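PDB 2CG4: regulatory protein ASNC from Escherichia coli, which activates transcription of asnA, regulates transcription of its own gene and represses gidA expression at a post-transcriptional level. Local coordinates for residues A[84-94]-A[122-132]; A[65-76]-A[105-116]. The protein carries 1 engineered substitution. All coordinates share one frame; numbering follows the deposited sequence.

Contact 1. Residues A[84-94]-A[122-132]; sequences SALAKLESLDE and VLINKIQTIDE. With ASN (asparagine), chain C.
The E132 carboxylate is met by K88 NZ near its plane, on the syn side of OE2 and 18° out of it, in a salt bridge of 3.0 Å; a weak second bond goes to OE1. At that other oxygen, S84 OG lies 2.9 Å from E132 OE1, although it is also hydrogen-bonded to D81 O. The E94 carboxylate is instead met from above, with K126 NZ 3.0 Å from E94 OE2 and 43° out of the plane, while E94 CG rests on V122 CG1. K126 runs extended from CG to its amine, and L92 CD2 packs beside its CB at 3.9 Å. K88 lays its CB on I130 CD1 (3.6 Å); bends farther out, at chi2 and chi4, bring its amine round to E132, where it also donates to a water; the water takes a weak bond from D131 N. Between the two ion pairs lies an apolar row. L89 crosses I130 at about a right angle, its CD2 3.7 Å from I130 CD1, and L92 CD1 leans on I127 CG1. Helix 116-127 contains a wider pi-type turn at 123-127, with K126 N and I127 N both bonding to V122 O from opposite faces of its plane; a type I turn from I127 to I130 then directs I130 back toward helix 82-90. The methyl groups of L123 lie beside the OXT of a bound asparagine, which is held by T136 and T138 together with backbone oxygens of a neighbouring subunit. Salt-bridged at both ends and apolar in the middle, the contact pairs the two helices that pack on one face of the antiparallel sheet in the ferredoxin-like alpha/beta fold of the Lrp/AsnC ligand-binding domain.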
loop_
_atom_site.group_PDB
_atom_site.type_symbol
_atom_site.label_atom_id
_atom_site.label_comp_id
_atom_site.label_asym_id
_atom_site.label_seq_id
_atom_site.Cartn_x
_atom_site.Cartn_y
_atom_site.Cartn_z
ATOM N N SER A 84 13.357 17.810 14.721
ATOM C CA SER A 84 12.718 19.128 14.737
ATOM C C SER A 84 11.189 19.057 14.634
ATOM O O SER A 84 10.481 19.760 15.349
ATOM C CB SER A 84 13.315 20.066 13.673
ATOM O OG SER A 84 13.537 19.399 12.440
ATOM N N ALA A 85 10.684 18.198 13.757
ATOM C CA ALA A 85 9.274 17.790 13.802
ATOM C C ALA A 85 8.803 17.446 15.218
ATOM O O ALA A 85 7.812 17.995 15.696
ATOM C CB ALA A 85 9.030 16.613 12.860
ATOM N N LEU A 86 9.511 16.538 15.881
ATOM C CA LEU A 86 9.184 16.159 17.258
ATOM C C LEU A 86 9.132 17.354 18.215
ATOM O O LEU A 86 8.218 17.469 19.027
ATOM C CB LEU A 86 10.170 15.103 17.773
ATOM C CG LEU A 86 9.942 14.516 19.173
ATOM C CD1 LEU A 86 8.759 13.526 19.221
ATOM C CD2 LEU A 86 11.222 13.863 19.688
ATOM N N ALA A 87 10.116 18.242 18.117
ATOM C CA ALA A 87 10.178 19.439 18.958
ATOM C C ALA A 87 8.962 20.363 18.787
ATOM O O ALA A 87 8.469 20.936 19.759
ATOM C CB ALA A 87 11.451 20.189 18.680
ATOM N N LYS A 88 8.487 20.510 17.552
ATOM C CA LYS A 88 7.249 21.238 17.275
ATOM C C LYS A 88 6.000 20.518 17.794
ATOM O O LYS A 88 5.058 21.163 18.266
ATOM C CB LYS A 88 7.080 21.483 15.775
ATOM C CG LYS A 88 8.335 21.846 15.030
ATOM C CD LYS A 88 8.316 23.275 14.554
ATOM C CE LYS A 88 9.627 23.624 13.862
ATOM N NZ LYS A 88 9.527 23.500 12.384
ATOM N N LEU A 89 5.972 19.192 17.678
ATOM C CA LEU A 89 4.786 18.437 18.077
ATOM C C LEU A 89 4.609 18.524 19.571
ATOM O O LEU A 89 3.488 18.649 20.055
ATOM C CB LEU A 89 4.873 16.973 17.645
ATOM C CG LEU A 89 4.606 16.664 16.167
ATOM C CD1 LEU A 89 5.140 15.288 15.834
ATOM C CD2 LEU A 89 3.113 16.779 15.822
ATOM N N GLU A 90 5.721 18.465 20.301
ATOM C CA GLU A 90 5.685 18.298 21.750
ATOM C C GLU A 90 5.094 19.528 22.444
ATOM O O GLU A 90 4.535 19.426 23.529
ATOM C CB GLU A 90 7.078 17.925 22.300
ATOM C CG GLU A 90 7.725 18.964 23.205
ATOM C CD GLU A 90 7.314 18.843 24.665
ATOM O OE1 GLU A 90 7.152 17.711 25.167
ATOM O OE2 GLU A 90 7.159 19.889 25.320
ATOM N N SER A 91 5.196 20.680 21.794
ATOM C CA SER A 91 4.541 21.900 22.276
ATOM C C SER A 91 3.007 21.825 22.280
ATOM O O SER A 91 2.342 22.719 22.807
ATOM C CB SER A 91 4.999 23.112 21.460
ATOM O OG SER A 91 6.389 23.049 21.207
ATOM N N LEU A 92 2.446 20.770 21.701
ATOM C CA LEU A 92 0.998 20.677 21.549
ATOM C C LEU A 92 0.381 19.791 22.620
ATOM O O LEU A 92 0.814 18.658 22.819
ATOM C CB LEU A 92 0.627 20.161 20.154
ATOM C CG LEU A 92 1.176 20.964 18.970
ATOM C CD1 LEU A 92 0.994 20.224 17.650
ATOM C CD2 LEU A 92 0.543 22.349 18.925
ATOM N N ASP A 93 -0.641 20.312 23.295
ATOM C CA ASP A 93 -1.256 19.629 24.430
ATOM C C ASP A 93 -2.171 18.479 24.008
ATOM O O ASP A 93 -2.468 17.593 24.805
ATOM C CB ASP A 93 -2.050 20.623 25.285
ATOM C CG ASP A 93 -1.155 21.617 26.012
ATOM O OD1 ASP A 93 0.038 21.295 26.240
ATOM O OD2 ASP A 93 -1.653 22.719 26.351
ATOM N N GLU A 94 -2.626 18.514 22.760
ATOM C CA GLU A 94 -3.528 17.492 22.235
ATOM C C GLU A 94 -2.769 16.204 21.894
ATOM O O GLU A 94 -3.354 15.108 21.845
ATOM C CB GLU A 94 -4.285 18.032 21.015
ATOM C CG GLU A 94 -3.618 19.240 20.363
ATOM C CD GLU A 94 -4.053 20.569 20.963
ATOM O OE1 GLU A 94 -5.215 20.668 21.403
ATOM O OE2 GLU A 94 -3.240 21.522 20.981
ATOM N N VAL A 122 -6.959 21.174 14.826
ATOM C CA VAL A 122 -5.599 20.739 15.186
ATOM C C VAL A 122 -4.784 20.212 13.991
ATOM O O VAL A 122 -3.703 20.727 13.709
ATOM C CB VAL A 122 -5.602 19.687 16.329
ATOM C CG1 VAL A 122 -4.182 19.256 16.666
ATOM C CG2 VAL A 122 -6.299 20.244 17.565
ATOM N N LEU A 123 -5.292 19.197 13.291
ATOM C CA LEU A 123 -4.629 18.715 12.069
ATOM C C LEU A 123 -4.161 19.849 11.165
ATOM O O LEU A 123 -2.979 19.934 10.825
ATOM C CB LEU A 123 -5.540 17.786 11.274
ATOM C CG LEU A 123 -5.274 16.308 11.520
ATOM C CD1 LEU A 123 -6.235 15.467 10.709
ATOM C CD2 LEU A 123 -3.815 15.970 11.202
ATOM N N ILE A 124 -5.099 20.708 10.773
ATOM C CA ILE A 124 -4.855 21.704 9.740
ATOM C C ILE A 124 -3.962 22.827 10.259
ATOM O O ILE A 124 -3.016 23.237 9.594
ATOM C CB ILE A 124 -6.181 22.260 9.169
ATOM C CG1 ILE A 124 -7.019 21.121 8.567
ATOM C CG2 ILE A 124 -5.910 23.319 8.108
ATOM C CD1 ILE A 124 -8.350 21.558 7.965
ATOM N N ASN A 125 -4.242 23.290 11.473
ATOM C CA ASN A 125 -3.671 24.536 11.965
ATOM C C ASN A 125 -2.488 24.366 12.911
ATOM O O ASN A 125 -1.665 25.276 13.035
ATOM C CB ASN A 125 -4.752 25.396 12.608
ATOM C CG ASN A 125 -5.759 25.895 11.599
ATOM O OD1 ASN A 125 -5.400 26.516 10.597
ATOM N ND2 ASN A 125 -7.027 25.607 11.846
ATOM N N LYS A 126 -2.395 23.211 13.566
ATOM C CA LYS A 126 -1.308 22.975 14.515
ATOM C C LYS A 126 -0.309 21.920 14.049
ATOM O O LYS A 126 0.905 22.111 14.172
ATOM C CB LYS A 126 -1.854 22.621 15.901
ATOM C CG LYS A 126 -2.620 23.755 16.573
ATOM C CD LYS A 126 -3.321 23.264 17.833
ATOM C CE LYS A 126 -4.153 24.356 18.489
ATOM N NZ LYS A 126 -4.380 24.076 19.937
ATOM N N ILE A 127 -0.811 20.808 13.520
ATOM C CA ILE A 127 0.052 19.689 13.140
ATOM C C ILE A 127 0.568 19.839 11.706
ATOM O O ILE A 127 1.761 19.683 11.440
ATOM C CB ILE A 127 -0.671 18.319 13.311
ATOM C CG1 ILE A 127 -0.954 18.038 14.788
ATOM C CG2 ILE A 127 0.148 17.190 12.696
ATOM C CD1 ILE A 127 -1.946 16.909 15.024
ATOM N N GLN A 128 -0.340 20.145 10.788
ATOM C CA GLN A 128 -0.046 20.148 9.359
ATOM C C GLN A 128 0.717 21.405 8.942
ATOM O O GLN A 128 1.286 21.473 7.837
ATOM C CB GLN A 128 -1.359 20.100 8.597
ATOM C CG GLN A 128 -1.352 19.237 7.378
ATOM C CD GLN A 128 -2.611 18.395 7.265
ATOM O OE1 GLN A 128 -2.547 17.171 7.285
ATOM N NE2 GLN A 128 -3.758 19.051 7.142
ATOM N N THR A 129 0.694 22.410 9.812
ATOM C CA THR A 129 1.443 23.635 9.572
ATOM C C THR A 129 2.907 23.410 9.910
ATOM O O THR A 129 3.754 24.174 9.473
ATOM C CB THR A 129 0.893 24.840 10.381
ATOM O OG1 THR A 129 0.712 24.467 11.752
ATOM C CG2 THR A 129 -0.438 25.310 9.813
ATOM N N ILE A 130 3.203 22.361 10.682
ATOM C CA ILE A 130 4.588 21.989 10.955
ATOM C C ILE A 130 5.300 21.661 9.646
ATOM O O ILE A 130 4.933 20.718 8.928
ATOM C CB ILE A 130 4.700 20.792 11.921
ATOM C CG1 ILE A 130 4.348 21.208 13.353
ATOM C CG2 ILE A 130 6.102 20.188 11.878
ATOM C CD1 ILE A 130 4.109 20.031 14.277
ATOM N N ASP A 131 6.332 22.444 9.355
ATOM C CA ASP A 131 6.830 22.624 8.001
ATOM C C ASP A 131 7.573 21.402 7.452
ATOM O O ASP A 131 7.591 21.186 6.243
ATOM C CB ASP A 131 7.724 23.874 7.959
ATOM C CG ASP A 131 8.729 23.826 6.845
ATOM O OD1 ASP A 131 8.361 24.197 5.706
ATOM O OD2 ASP A 131 9.883 23.406 7.104
ATOM N N GLU A 132 8.176 20.610 8.341
ATOM C CA GLU A 132 8.813 19.325 7.987
ATOM C C GLU A 132 7.845 18.215 7.540
ATOM O O GLU A 132 8.278 17.146 7.111
ATOM C CB GLU A 132 9.629 18.782 9.170
ATOM C CG GLU A 132 10.830 19.635 9.579
ATOM C CD GLU A 132 10.490 20.639 10.665
ATOM O OE1 GLU A 132 11.417 21.113 11.362
ATOM O OE2 GLU A 132 9.294 20.955 10.827
HETATM N N ASN C . -5.079 12.390 5.288
HETATM C CA ASN C . -4.904 13.258 6.489
HETATM C C ASN C . -4.914 12.476 7.774
HETATM O O ASN C . -5.719 11.556 7.962
HETATM C CB ASN C . -5.969 14.339 6.539
HETATM C CG ASN C . -5.812 15.335 5.431
HETATM O OD1 ASN C . -4.762 15.965 5.288
HETATM N ND2 ASN C . -6.845 15.474 4.620
HETATM O OXT ASN C . -4.085 12.757 8.631
HETATM O O HOH W 1 7.274 25.031 11.257
#

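Contact 2. Residues A[65-76]-A[105-116]; sequences GYDVGCFIGIIL and YSIFIKVMCRSI. With ASN (asparagine), chain B.
F71 and F108 are brought side by side by different first torsions: F71 CG stands beside its backbone N (chi1 -67°), F108 CG opposite its own (chi1 -168°). The rings are almost parallel, 3° apart, but slid so far that they barely overlap, with centroids at 5.2 Å. K110 CG covers one face of F71 in a CH-pi contact, and its NZ is hydrogen-bonded to Y99 OH of a neighbouring subunit, whose own F71 and F108 also meet this cluster. Further along, the Y105 ring lies flat on G73, whose CA is 3.5 Å from the ring centroid, with I75 CD1 at the ring edge. At the other strand end, R114 CZ makes an off-centre cation-pi contact with Y66, 4.4 Å from the ring centroid. V68-C113, C70-V111, I72-I109 and I74-I107 are the hydrogen-bonded pairs of the antiparallel ladder. On the face carrying I72 and I109, I74 CD1 meets I109 CD1 at 3.5 Å and I72 CD1 meets V111 CG1. S106 and I107 both face I74 in a classic beta bulge, and S106 OG accepts from L76 N at 3.3 Å. The bound asparagine donates from its N to Y105 O and from its ND2 to S106 O (2.8 Å), which places the effector pocket at the bulged end of these central antiparallel strands.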
loop_
_atom_site.group_PDB
_atom_site.type_symbol
_atom_site.label_atom_id
_atom_site.label_comp_id
_atom_site.label_asym_id
_atom_site.label_seq_id
_atom_site.Cartn_x
_atom_site.Cartn_y
_atom_site.Cartn_z
ATOM N N GLY A 65 -15.346 14.290 27.988
ATOM C CA GLY A 65 -15.850 14.709 26.684
ATOM C C GLY A 65 -14.813 14.675 25.573
ATOM O O GLY A 65 -14.922 15.406 24.586
ATOM N N TYR A 66 -13.800 13.829 25.728
ATOM C CA TYR A 66 -12.906 13.507 24.618
ATOM C C TYR A 66 -13.440 12.325 23.808
ATOM O O TYR A 66 -13.084 11.172 24.047
ATOM C CB TYR A 66 -11.490 13.247 25.127
ATOM C CG TYR A 66 -10.828 14.485 25.711
ATOM C CD1 TYR A 66 -11.061 14.876 27.027
ATOM C CD2 TYR A 66 -9.978 15.264 24.941
ATOM C CE1 TYR A 66 -10.459 16.000 27.554
ATOM C CE2 TYR A 66 -9.375 16.394 25.460
ATOM C CZ TYR A 66 -9.617 16.754 26.761
ATOM O OH TYR A 66 -9.009 17.878 27.263
ATOM N N ASP A 67 -14.307 12.636 22.852
ATOM C CA ASP A 67 -15.025 11.631 22.074
ATOM C C ASP A 67 -14.205 11.151 20.884
ATOM O O ASP A 67 -14.454 10.069 20.350
ATOM C CB ASP A 67 -16.353 12.202 21.564
ATOM C CG ASP A 67 -17.334 12.484 22.680
ATOM O OD1 ASP A 67 -17.504 11.613 23.563
ATOM O OD2 ASP A 67 -17.943 13.577 22.669
ATOM N N VAL A 68 -13.248 11.975 20.460
ATOM C CA VAL A 68 -12.392 11.633 19.326
ATOM C C VAL A 68 -10.910 11.564 19.702
ATOM O O VAL A 68 -10.182 12.562 19.637
ATOM C CB VAL A 68 -12.582 12.600 18.151
ATOM C CG1 VAL A 68 -11.718 12.169 16.993
ATOM C CG2 VAL A 68 -14.027 12.620 17.728
ATOM N N GLY A 69 -10.473 10.379 20.098
ATOM C CA GLY A 69 -9.054 10.077 20.146
ATOM C C GLY A 69 -8.597 9.513 18.822
ATOM O O GLY A 69 -9.376 8.912 18.076
ATOM N N CYS A 70 -7.328 9.703 18.512
ATOM C CA CYS A 70 -6.802 9.126 17.294
ATOM C C CYS A 70 -5.302 8.855 17.383
ATOM O O CYS A 70 -4.616 9.392 18.246
ATOM C CB CYS A 70 -7.154 10.010 16.108
ATOM S SG CYS A 70 -6.489 11.653 16.210
ATOM N N PHE A 71 -4.817 7.977 16.514
ATOM C CA PHE A 71 -3.403 7.881 16.212
ATOM C C PHE A 71 -3.176 8.527 14.861
ATOM O O PHE A 71 -4.017 8.410 13.968
ATOM C CB PHE A 71 -2.956 6.424 16.169
ATOM C CG PHE A 71 -3.014 5.734 17.504
ATOM C CD1 PHE A 71 -4.145 5.021 17.885
ATOM C CD2 PHE A 71 -1.933 5.792 18.379
ATOM C CE1 PHE A 71 -4.190 4.381 19.125
ATOM C CE2 PHE A 71 -1.973 5.150 19.616
ATOM C CZ PHE A 71 -3.105 4.447 19.990
ATOM N N ILE A 72 -2.054 9.228 14.728
ATOM C CA ILE A 72 -1.664 9.834 13.471
ATOM C C ILE A 72 -0.275 9.339 13.120
ATOM O O ILE A 72 0.628 9.367 13.954
ATOM C CB ILE A 72 -1.704 11.373 13.578
ATOM C CG1 ILE A 72 -3.006 11.794 14.273
ATOM C CG2 ILE A 72 -1.579 12.033 12.213
ATOM C CD1 ILE A 72 -3.220 13.252 14.341
ATOM N N GLY A 73 -0.112 8.837 11.900
ATOM C CA GLY A 73 1.214 8.542 11.379
ATOM C C GLY A 73 1.702 9.762 10.628
ATOM O O GLY A 73 1.018 10.275 9.753
ATOM N N ILE A 74 2.870 10.257 10.984
ATOM C CA ILE A 74 3.416 11.428 10.308
ATOM C C ILE A 74 4.464 10.985 9.295
ATOM O O ILE A 74 5.360 10.218 9.628
ATOM C CB ILE A 74 4.007 12.430 11.307
ATOM C CG1 ILE A 74 2.880 13.191 12.015
ATOM C CG2 ILE A 74 4.951 13.403 10.609
ATOM C CD1 ILE A 74 2.630 12.721 13.405
ATOM N N ILE A 75 4.312 11.435 8.051
ATOM C CA ILE A 75 5.354 11.280 7.052
ATOM C C ILE A 75 6.068 12.615 6.788
ATOM O O ILE A 75 5.440 13.625 6.456
ATOM C CB ILE A 75 4.810 10.678 5.735
ATOM C CG1 ILE A 75 4.218 9.281 5.984
ATOM C CG2 ILE A 75 5.916 10.604 4.687
ATOM C CD1 ILE A 75 2.683 9.253 6.104
ATOM N N LEU A 76 7.385 12.599 6.947
ATOM C CA LEU A 76 8.204 13.791 6.844
ATOM C C LEU A 76 8.780 13.891 5.439
ATOM O O LEU A 76 8.845 12.891 4.719
ATOM C CB LEU A 76 9.354 13.714 7.848
ATOM C CG LEU A 76 9.003 13.695 9.331
ATOM C CD1 LEU A 76 10.262 13.571 10.139
ATOM C CD2 LEU A 76 8.228 14.934 9.715
ATOM N N TYR A 105 5.686 5.025 8.868
ATOM C CA TYR A 105 5.591 6.392 9.359
ATOM C C TYR A 105 6.917 6.805 9.996
ATOM O O TYR A 105 7.606 5.963 10.579
ATOM C CB TYR A 105 4.467 6.510 10.391
ATOM C CG TYR A 105 3.097 6.090 9.907
ATOM C CD1 TYR A 105 2.403 5.054 10.527
ATOM C CD2 TYR A 105 2.491 6.731 8.837
ATOM C CE1 TYR A 105 1.133 4.672 10.084
ATOM C CE2 TYR A 105 1.244 6.365 8.396
ATOM C CZ TYR A 105 0.567 5.330 9.015
ATOM O OH TYR A 105 -0.685 4.966 8.554
ATOM N N SER A 106 7.261 8.094 9.891
ATOM C CA SER A 106 8.388 8.663 10.638
ATOM C C SER A 106 8.099 8.809 12.142
ATOM O O SER A 106 8.909 8.406 12.998
ATOM C CB SER A 106 8.788 10.030 10.062
ATOM O OG SER A 106 8.632 10.091 8.644
ATOM N N ILE A 107 6.955 9.411 12.454
ATOM C CA ILE A 107 6.476 9.523 13.834
ATOM C C ILE A 107 5.059 8.965 13.916
ATOM O O ILE A 107 4.274 9.116 12.980
ATOM C CB ILE A 107 6.482 10.982 14.320
ATOM C CG1 ILE A 107 7.688 11.737 13.736
ATOM C CG2 ILE A 107 6.494 11.034 15.846
ATOM C CD1 ILE A 107 7.756 13.185 14.103
ATOM N N PHE A 108 4.747 8.296 15.019
ATOM C CA PHE A 108 3.402 7.814 15.274
ATOM C C PHE A 108 2.949 8.438 16.600
ATOM O O PHE A 108 3.610 8.273 17.619
ATOM C CB PHE A 108 3.413 6.277 15.346
ATOM C CG PHE A 108 2.049 5.642 15.325
ATOM C CD1 PHE A 108 1.193 5.824 14.243
ATOM C CD2 PHE A 108 1.631 4.834 16.373
ATOM C CE1 PHE A 108 -0.066 5.235 14.211
ATOM C CE2 PHE A 108 0.370 4.232 16.354
ATOM C CZ PHE A 108 -0.479 4.439 15.267
ATOM N N ILE A 109 1.848 9.176 16.581
ATOM C CA ILE A 109 1.430 9.959 17.732
ATOM C C ILE A 109 -0.018 9.658 18.057
ATOM O O ILE A 109 -0.782 9.258 17.190
ATOM C CB ILE A 109 1.582 11.500 17.510
ATOM C CG1 ILE A 109 0.535 12.007 16.523
ATOM C CG2 ILE A 109 3.003 11.860 17.051
ATOM C CD1 ILE A 109 0.667 13.501 16.167
ATOM N N LYS A 110 -0.376 9.842 19.325
ATOM C CA LYS A 110 -1.770 9.907 19.741
ATOM C C LYS A 110 -2.175 11.348 19.975
ATOM O O LYS A 110 -1.457 12.087 20.648
ATOM C CB LYS A 110 -1.970 9.124 21.027
ATOM C CG LYS A 110 -3.273 8.396 21.092
ATOM C CD LYS A 110 -3.564 7.988 22.512
ATOM C CE LYS A 110 -4.692 6.958 22.574
ATOM N NZ LYS A 110 -4.828 6.447 23.970
ATOM N N VAL A 111 -3.306 11.758 19.403
ATOM C CA VAL A 111 -3.928 12.997 19.829
ATOM C C VAL A 111 -5.337 12.770 20.347
ATOM O O VAL A 111 -6.089 11.961 19.810
ATOM C CB VAL A 111 -3.843 14.121 18.754
ATOM C CG1 VAL A 111 -2.858 13.743 17.666
ATOM C CG2 VAL A 111 -5.206 14.471 18.190
ATOM N N MET A 112 -5.658 13.477 21.427
ATOM C CA MET A 112 -6.927 13.350 22.127
ATOM C C MET A 112 -7.730 14.623 21.935
ATOM O O MET A 112 -7.286 15.705 22.324
ATOM C CB MET A 112 -6.667 13.139 23.614
ATOM C CG MET A 112 -6.041 11.801 23.946
ATOM S SD MET A 112 -7.140 10.443 23.525
ATOM C CE MET A 112 -8.454 10.678 24.714
ATOM N N CYS A 113 -8.901 14.500 21.318
ATOM C CA CYS A 113 -9.712 15.671 20.970
ATOM C C CYS A 113 -11.158 15.530 21.430
ATOM O O CYS A 113 -11.642 14.428 21.667
ATOM C CB CYS A 113 -9.662 15.925 19.464
ATOM S SG CYS A 113 -8.197 16.829 18.936
ATOM N N ARG A 114 -11.853 16.654 21.545
ATOM C CA ARG A 114 -13.244 16.647 21.981
ATOM C C ARG A 114 -14.239 16.292 20.875
ATOM O O ARG A 114 -15.214 15.569 21.118
ATOM C CB ARG A 114 -13.610 17.985 22.613
ATOM C CG ARG A 114 -13.241 18.083 24.078
ATOM C CD ARG A 114 -13.443 19.496 24.593
ATOM N NE ARG A 114 -12.441 19.842 25.597
ATOM C CZ ARG A 114 -12.455 19.384 26.846
ATOM N NH1 ARG A 114 -13.422 18.560 27.237
ATOM N NH2 ARG A 114 -11.502 19.743 27.701
ATOM N N SER A 115 -13.992 16.790 19.664
ATOM C CA SER A 115 -14.901 16.550 18.540
ATOM C C SER A 115 -14.138 16.465 17.225
ATOM O O SER A 115 -12.967 16.847 17.159
ATOM C CB SER A 115 -15.932 17.674 18.450
ATOM O OG SER A 115 -15.297 18.901 18.112
ATOM N N ILE A 116 -14.795 15.990 16.167
ATOM C CA ILE A 116 -14.138 15.986 14.864
ATOM C C ILE A 116 -13.919 17.405 14.336
ATOM O O ILE A 116 -13.040 17.629 13.517
ATOM C CB ILE A 116 -14.819 15.072 13.794
ATOM C CG1 ILE A 116 -15.766 15.868 12.902
ATOM C CG2 ILE A 116 -15.509 13.858 14.422
ATOM C CD1 ILE A 116 -15.699 15.442 11.456
HETATM N N ASN B . 9.768 4.085 9.755
HETATM C CA ASN B . 11.245 4.021 9.966
HETATM C C ASN B . 11.812 2.657 9.678
HETATM O O ASN B . 11.230 1.628 10.043
HETATM C CB ASN B . 11.610 4.439 11.379
HETATM C CG ASN B . 11.342 5.893 11.623
HETATM O OD1 ASN B . 11.859 6.760 10.916
HETATM N ND2 ASN B . 10.512 6.176 12.610
HETATM O OXT ASN B . 12.859 2.586 9.048
#

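The segments alternate along the chain as 65-76, 84-94, 105-116 and 122-132, so contact 1 and contact 2 interlock, their centres about 11 Å apart. Contact 2 joins the two central strands of the four-stranded sheet; contact 1 joins the helices that follow them, lying over the I72 and I109 face. A85 CB packs on L76 CD2 at 3.7 Å, and E94 O probably accepts a hydrogen bond from M112 N as strand 95-101 begins. E132 leads into the other outer strand, 133-147. Each contact adjoins a bound asparagine, one pocket completed by a neighbouring subunit's bulge and the other by a neighbour's T136 and T138, consistent with a link between effector binding and assembly.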